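Long-range contacts in Zn-dependent hydrolase, glyoxylase (PDB 6T5K), which probably hydrolyses beta-lactam antibiotics, carbapenems among them, with zinc as cofactor, as a monomeric class B beta-lactamase: residues Q176-G181 with T211-L216; C182-N187 with R217-G222. All blocks are in the same frame, centred on the assembly; numbering follows the deposited sequence.

Contact 1. Residues Q176-G181 with T211-L216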
loop_
_atom_site.group_PDB
_atom_site.type_symbol
_atom_site.label_atom_id
_atom_site.label_comp_id
_atom_site.label_asym_id
_atom_site.label_seq_id
_atom_site.Cartn_x
_atom_site.Cartn_y
_atom_site.Cartn_z
ATOM N N GLN A 176 -3.800 4.930 -13.930
ATOM C CA GLN A 176 -4.797 5.608 -13.082
ATOM C C GLN A 176 -5.202 4.700 -11.901
ATOM O O GLN A 176 -6.377 4.433 -11.628
ATOM C CB GLN A 176 -6.009 6.118 -13.887
ATOM C CG GLN A 176 -5.779 7.430 -14.559
ATOM C CD GLN A 176 -5.553 8.642 -13.577
ATOM O OE1 GLN A 176 -5.882 8.612 -12.427
ATOM N NE2 GLN A 176 -5.018 9.725 -14.117
ATOM N N VAL A 177 -4.151 4.289 -11.153
ATOM C CA VAL A 177 -4.296 3.398 -10.014
ATOM C C VAL A 177 -3.835 4.107 -8.754
ATOM O O VAL A 177 -2.758 4.707 -8.717
ATOM C CB VAL A 177 -3.452 2.125 -10.210
ATOM C CG1 VAL A 177 -3.523 1.216 -8.960
ATOM C CG2 VAL A 177 -3.908 1.367 -11.419
ATOM N N LEU A 178 -4.608 3.950 -7.698
ATOM C CA LEU A 178 -4.251 4.469 -6.397
ATOM C C LEU A 178 -4.147 3.311 -5.428
ATOM O O LEU A 178 -5.107 2.538 -5.287
ATOM C CB LEU A 178 -5.347 5.411 -5.865
ATOM C CG LEU A 178 -5.000 6.106 -4.542
ATOM C CD1 LEU A 178 -4.256 7.394 -4.809
ATOM C CD2 LEU A 178 -6.229 6.383 -3.692
ATOM N N PHE A 179 -3.011 3.232 -4.726
ATOM C CA PHE A 179 -2.906 2.399 -3.536
ATOM C C PHE A 179 -3.263 3.288 -2.345
ATOM O O PHE A 179 -2.474 4.159 -1.942
ATOM C CB PHE A 179 -1.535 1.762 -3.346
ATOM C CG PHE A 179 -1.494 0.889 -2.136
ATOM C CD1 PHE A 179 -2.220 -0.285 -2.099
ATOM C CD2 PHE A 179 -0.775 1.267 -1.016
ATOM C CE1 PHE A 179 -2.227 -1.069 -0.961
ATOM C CE2 PHE A 179 -0.784 0.501 0.125
ATOM C CZ PHE A 179 -1.492 -0.690 0.150
ATOM N N GLY A 180 -4.469 3.088 -1.797
ATOM C CA GLY A 180 -4.937 3.902 -0.690
ATOM C C GLY A 180 -4.430 3.454 0.657
ATOM O O GLY A 180 -4.439 4.241 1.599
ATOM N N GLY A 181 -3.951 2.218 0.754
ATOM C CA GLY A 181 -3.566 1.685 2.047
ATOM C C GLY A 181 -4.744 1.737 3.002
ATOM O O GLY A 181 -5.902 1.811 2.580
ATOM N N THR A 211 -10.241 14.846 -4.883
ATOM C CA THR A 211 -10.095 16.074 -5.666
ATOM C C THR A 211 -8.801 16.085 -6.477
ATOM O O THR A 211 -8.739 16.694 -7.557
ATOM C CB THR A 211 -10.152 17.262 -4.707
ATOM O OG1 THR A 211 -11.399 17.251 -4.013
ATOM C CG2 THR A 211 -10.038 18.565 -5.406
ATOM N N ALA A 212 -7.742 15.474 -5.954
ATOM C CA ALA A 212 -6.458 15.450 -6.648
ATOM C C ALA A 212 -6.451 14.467 -7.815
ATOM O O ALA A 212 -5.755 14.701 -8.809
ATOM C CB ALA A 212 -5.338 15.038 -5.682
ATOM N N TYR A 213 -7.167 13.346 -7.686
ATOM C CA TYR A 213 -7.123 12.253 -8.663
ATOM C C TYR A 213 -8.526 11.921 -9.165
ATOM O O TYR A 213 -9.026 10.813 -8.993
ATOM C CB TYR A 213 -6.465 11.023 -8.043
ATOM C CG TYR A 213 -5.145 11.284 -7.357
ATOM C CD1 TYR A 213 -4.067 11.823 -8.039
ATOM C CD2 TYR A 213 -4.985 10.984 -6.027
ATOM C CE1 TYR A 213 -2.853 12.051 -7.418
ATOM C CE2 TYR A 213 -3.781 11.204 -5.387
ATOM C CZ TYR A 213 -2.714 11.747 -6.082
ATOM O OH TYR A 213 -1.522 11.942 -5.419
ATOM N N PRO A 214 -9.174 12.860 -9.844
ATOM C CA PRO A 214 -10.545 12.621 -10.304
ATOM C C PRO A 214 -10.666 11.583 -11.396
ATOM O O PRO A 214 -11.776 11.079 -11.628
ATOM C CB PRO A 214 -10.992 13.997 -10.812
ATOM C CG PRO A 214 -9.677 14.678 -11.180
ATOM C CD PRO A 214 -8.705 14.218 -10.124
ATOM N N ASN A 215 -9.560 11.199 -12.024
ATOM C CA ASN A 215 -9.604 10.277 -13.143
ATOM C C ASN A 215 -9.242 8.857 -12.762
ATOM O O ASN A 215 -9.093 8.015 -13.651
ATOM C CB ASN A 215 -8.679 10.756 -14.259
ATOM C CG ASN A 215 -8.972 12.182 -14.661
ATOM O OD1 ASN A 215 -8.099 13.072 -14.607
ATOM N ND2 ASN A 215 -10.233 12.437 -14.982
ATOM N N LEU A 216 -9.119 8.564 -11.472
ATOM C CA LEU A 216 -8.740 7.221 -11.066
ATOM C C LEU A 216 -9.684 6.180 -11.652
ATOM O O LEU A 216 -10.912 6.338 -11.639
ATOM C CB LEU A 216 -8.741 7.095 -9.554
ATOM C CG LEU A 216 -7.549 7.761 -8.891
ATOM C CD1 LEU A 216 -7.801 7.839 -7.394
ATOM C CD2 LEU A 216 -6.276 7.002 -9.188
HETATM O O HOH W 1 -6.587 10.962 -11.385
#
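Q176 and L216 bring their CA atoms to 4.7 Å, where the start of strand 177-181 meets the type I turn Y213-L216 that follows helix 201-212. No direct hydrogen bond joins the two segments, which meet through van der Waals contacts and one bridging water. Q176, with positive phi, forms a G1 beta bulge with V177 opposite F172. Its side chain, bent at chi2 (-65°), folds over the peptide between N215 and L216, and its amide plane stands 87° from that of N215. OE1 of Q176 comes within 3.4 Å of L216 N, but at a poor angle for a bond. It instead accepts a hydrogen from a water at 2.7 Å, and the same water accepts from N215 N at 3.1 Å, linking the amide to the turn. Further in, L216 turns its two methyls on segment 176-181: CD1 lies 3.8 Å from L178 CB, while CD2 reaches to 3.5 Å from Q176 O. L178, its CG anti to the backbone N (chi1 -175°), puts CD1 3.9 Å from CD2 of the Y213 ring, the two side chains crossing at about a right angle. The contact lies within a beta-alpha-beta unit, strand 177-181, helix 201-212 and strand 218-221. On strand 169-172, I169 touches L178 and Y213, and Y171 stacks on the Y213 ring.

Contact 2. Residues C182-N187 with R217-G222. With ZN (zinc ion), chain H.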
loop_
_atom_site.group_PDB
_atom_site.type_symbol
_atom_site.label_atom_id
_atom_site.label_comp_id
_atom_site.label_asym_id
_atom_site.label_seq_id
_atom_site.Cartn_x
_atom_site.Cartn_y
_atom_site.Cartn_z
ATOM N N CYS A 182 -4.429 1.722 4.307
ATOM C CA CYS A 182 -5.502 1.553 5.276
ATOM C C CYS A 182 -6.320 2.810 5.472
ATOM O O CYS A 182 -7.325 2.765 6.191
ATOM C CB CYS A 182 -4.986 1.016 6.575
ATOM S SG CYS A 182 -4.074 -0.514 6.295
ATOM N N LEU A 183 -5.898 3.923 4.857
ATOM C CA LEU A 183 -6.696 5.143 4.826
ATOM C C LEU A 183 -7.944 4.976 3.987
ATOM O O LEU A 183 -8.917 5.711 4.199
ATOM C CB LEU A 183 -5.833 6.249 4.209
ATOM C CG LEU A 183 -6.354 7.658 4.001
ATOM C CD1 LEU A 183 -6.681 8.296 5.306
ATOM C CD2 LEU A 183 -5.283 8.410 3.217
ATOM N N ILE A 184 -7.931 4.061 3.016
ATOM C CA ILE A 184 -9.075 3.827 2.148
ATOM C C ILE A 184 -9.690 2.478 2.481
ATOM O O ILE A 184 -8.975 1.472 2.568
ATOM C CB ILE A 184 -8.704 3.914 0.661
ATOM C CG1 ILE A 184 -8.074 5.288 0.341
ATOM C CG2 ILE A 184 -9.935 3.590 -0.213
ATOM C CD1 ILE A 184 -8.932 6.469 0.743
ATOM N N LYS A 185 -11.012 2.472 2.682
ATOM C CA LYS A 185 -11.781 1.268 2.959
ATOM C C LYS A 185 -12.366 0.660 1.695
ATOM O O LYS A 185 -12.695 1.360 0.735
ATOM C CB LYS A 185 -12.930 1.554 3.922
ATOM C CG LYS A 185 -12.466 2.136 5.227
ATOM C CD LYS A 185 -11.478 1.225 5.922
ATOM C CE LYS A 185 -11.212 1.702 7.367
ATOM N NZ LYS A 185 -10.284 0.838 8.078
ATOM N N ALA A 186 -12.461 -0.670 1.690
ATOM C CA ALA A 186 -13.227 -1.356 0.662
ATOM C C ALA A 186 -14.682 -0.917 0.717
ATOM O O ALA A 186 -15.196 -0.539 1.772
ATOM C CB ALA A 186 -13.140 -2.870 0.862
ATOM N N ASN A 187 -15.355 -1.000 -0.433
ATOM C CA ASN A 187 -16.758 -0.623 -0.505
ATOM C C ASN A 187 -17.571 -1.464 0.483
ATOM O O ASN A 187 -17.484 -2.695 0.497
ATOM C CB ASN A 187 -17.291 -0.803 -1.930
ATOM C CG ASN A 187 -18.578 -0.037 -2.175
ATOM O OD1 ASN A 187 -18.866 0.966 -1.513
ATOM N ND2 ASN A 187 -19.353 -0.501 -3.139
ATOM N N ARG A 217 -9.098 5.051 -12.047
ATOM C CA ARG A 217 -9.851 3.898 -12.505
ATOM C C ARG A 217 -9.852 2.756 -11.522
ATOM O O ARG A 217 -10.793 1.962 -11.526
ATOM C CB ARG A 217 -9.298 3.391 -13.840
ATOM C CG ARG A 217 -9.413 4.442 -14.897
ATOM C CD ARG A 217 -9.397 3.893 -16.287
ATOM N NE ARG A 217 -8.058 3.500 -16.681
ATOM C CZ ARG A 217 -7.131 4.326 -17.169
ATOM N NH1 ARG A 217 -7.382 5.615 -17.301
ATOM N NH2 ARG A 217 -5.943 3.850 -17.530
ATOM N N LEU A 218 -8.814 2.650 -10.700
ATOM C CA LEU A 218 -8.679 1.538 -9.774
ATOM C C LEU A 218 -8.147 2.076 -8.460
ATOM O O LEU A 218 -7.160 2.821 -8.450
ATOM C CB LEU A 218 -7.731 0.451 -10.321
ATOM C CG LEU A 218 -7.488 -0.803 -9.457
ATOM C CD1 LEU A 218 -8.702 -1.684 -9.402
ATOM C CD2 LEU A 218 -6.302 -1.534 -10.044
ATOM N N VAL A 219 -8.805 1.690 -7.364
ATOM C CA VAL A 219 -8.418 2.076 -6.012
ATOM C C VAL A 219 -8.259 0.799 -5.202
ATOM O O VAL A 219 -9.193 -0.013 -5.129
ATOM C CB VAL A 219 -9.481 2.999 -5.379
ATOM C CG1 VAL A 219 -9.150 3.326 -3.929
ATOM C CG2 VAL A 219 -9.597 4.283 -6.180
ATOM N N ILE A 220 -7.096 0.645 -4.570
ATOM C CA ILE A 220 -6.735 -0.544 -3.797
ATOM C C ILE A 220 -6.729 -0.150 -2.323
ATOM O O ILE A 220 -5.911 0.693 -1.916
ATOM C CB ILE A 220 -5.366 -1.104 -4.195
ATOM C CG1 ILE A 220 -5.291 -1.452 -5.676
ATOM C CG2 ILE A 220 -5.003 -2.294 -3.280
ATOM C CD1 ILE A 220 -3.855 -1.506 -6.156
ATOM N N PRO A 221 -7.632 -0.684 -1.509
ATOM C CA PRO A 221 -7.651 -0.374 -0.075
ATOM C C PRO A 221 -6.647 -1.252 0.646
ATOM O O PRO A 221 -6.127 -2.213 0.099
ATOM C CB PRO A 221 -9.078 -0.780 0.333
ATOM C CG PRO A 221 -9.350 -1.979 -0.567
ATOM C CD PRO A 221 -8.673 -1.675 -1.873
ATOM N N GLY A 222 -6.394 -0.910 1.905
ATOM C CA GLY A 222 -5.459 -1.677 2.703
ATOM C C GLY A 222 -5.957 -3.041 3.084
ATOM O O GLY A 222 -5.139 -3.925 3.365
HETATM ZN ZN ZN H . -4.289 -1.824 7.923
HETATM O O HOH W 2 -3.147 -1.380 9.661
HETATM O O HOH W 3 -6.295 -1.021 8.704
#
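C182 and G222 approach to 4.1 Å between CA atoms and I184 and P221 to 5.0 Å, as the loop after strand 177-181 passes the end of strand 218-221 without a hydrogen bond between the segments. The metallo-beta-lactamase fold here presents zinc ligands from two neighbouring loops: C182 and, directly after G222, H223. C182 SG binds one of the two zinc ions at 2.1 Å. CB of C182 leaves the backbone on the side away from the strand; with SG anti to the carbonyl carbon (chi1 -55°), the sulfur reaches the metal. D104 and H223 supply the other protein ligands of this zinc ion, and two waters complete a five-coordinate site. On the strand side SG lies 4.0 Å from G222 CA. Beyond the metal, the contact becomes apolar. I184 directs its CG2 branch, anti to the backbone N, onto V219, where it meets CG1 at 3.8 Å, the side chains crossing at about a right angle. P221 CB also comes near I184 CG2, and the CG of the same proline lies 4.1 Å from A186 CB. Two helices pack on the same residues: V206 of helix 201-212 and L232 of helix 230-239 touch I184, and L231 touches P221. K185 turns away from the strand, and its NZ is hydrogen-bonded to K191 O. The backbone of the loop also presses on the proline ring, with the carbonyl oxygen I184 O only 3.2 Å from P221 CB.

Overall arrangement
Contacts 1 and 2 have centres 9 Å apart and lie on the same side of the chain's centre. Their segments alternate along the chain: strand 177-181 runs directly into the zinc-binding loop, and the turn after helix 201-212 leads through R217 into strand 218-221. The two strands are parallel neighbours in the five-stranded sheet, joined by a probable hydrogen bond from G180 N to I220 O, with another, R217 N to Q176 O, just ahead of both strands, each 2.8 Å. Packing of I220 against V177 and F179 adds to this. Contact 1 thus lies where the paired strands begin, and contact 2 where they end, beside the zinc ion held by D104, C182 and H223.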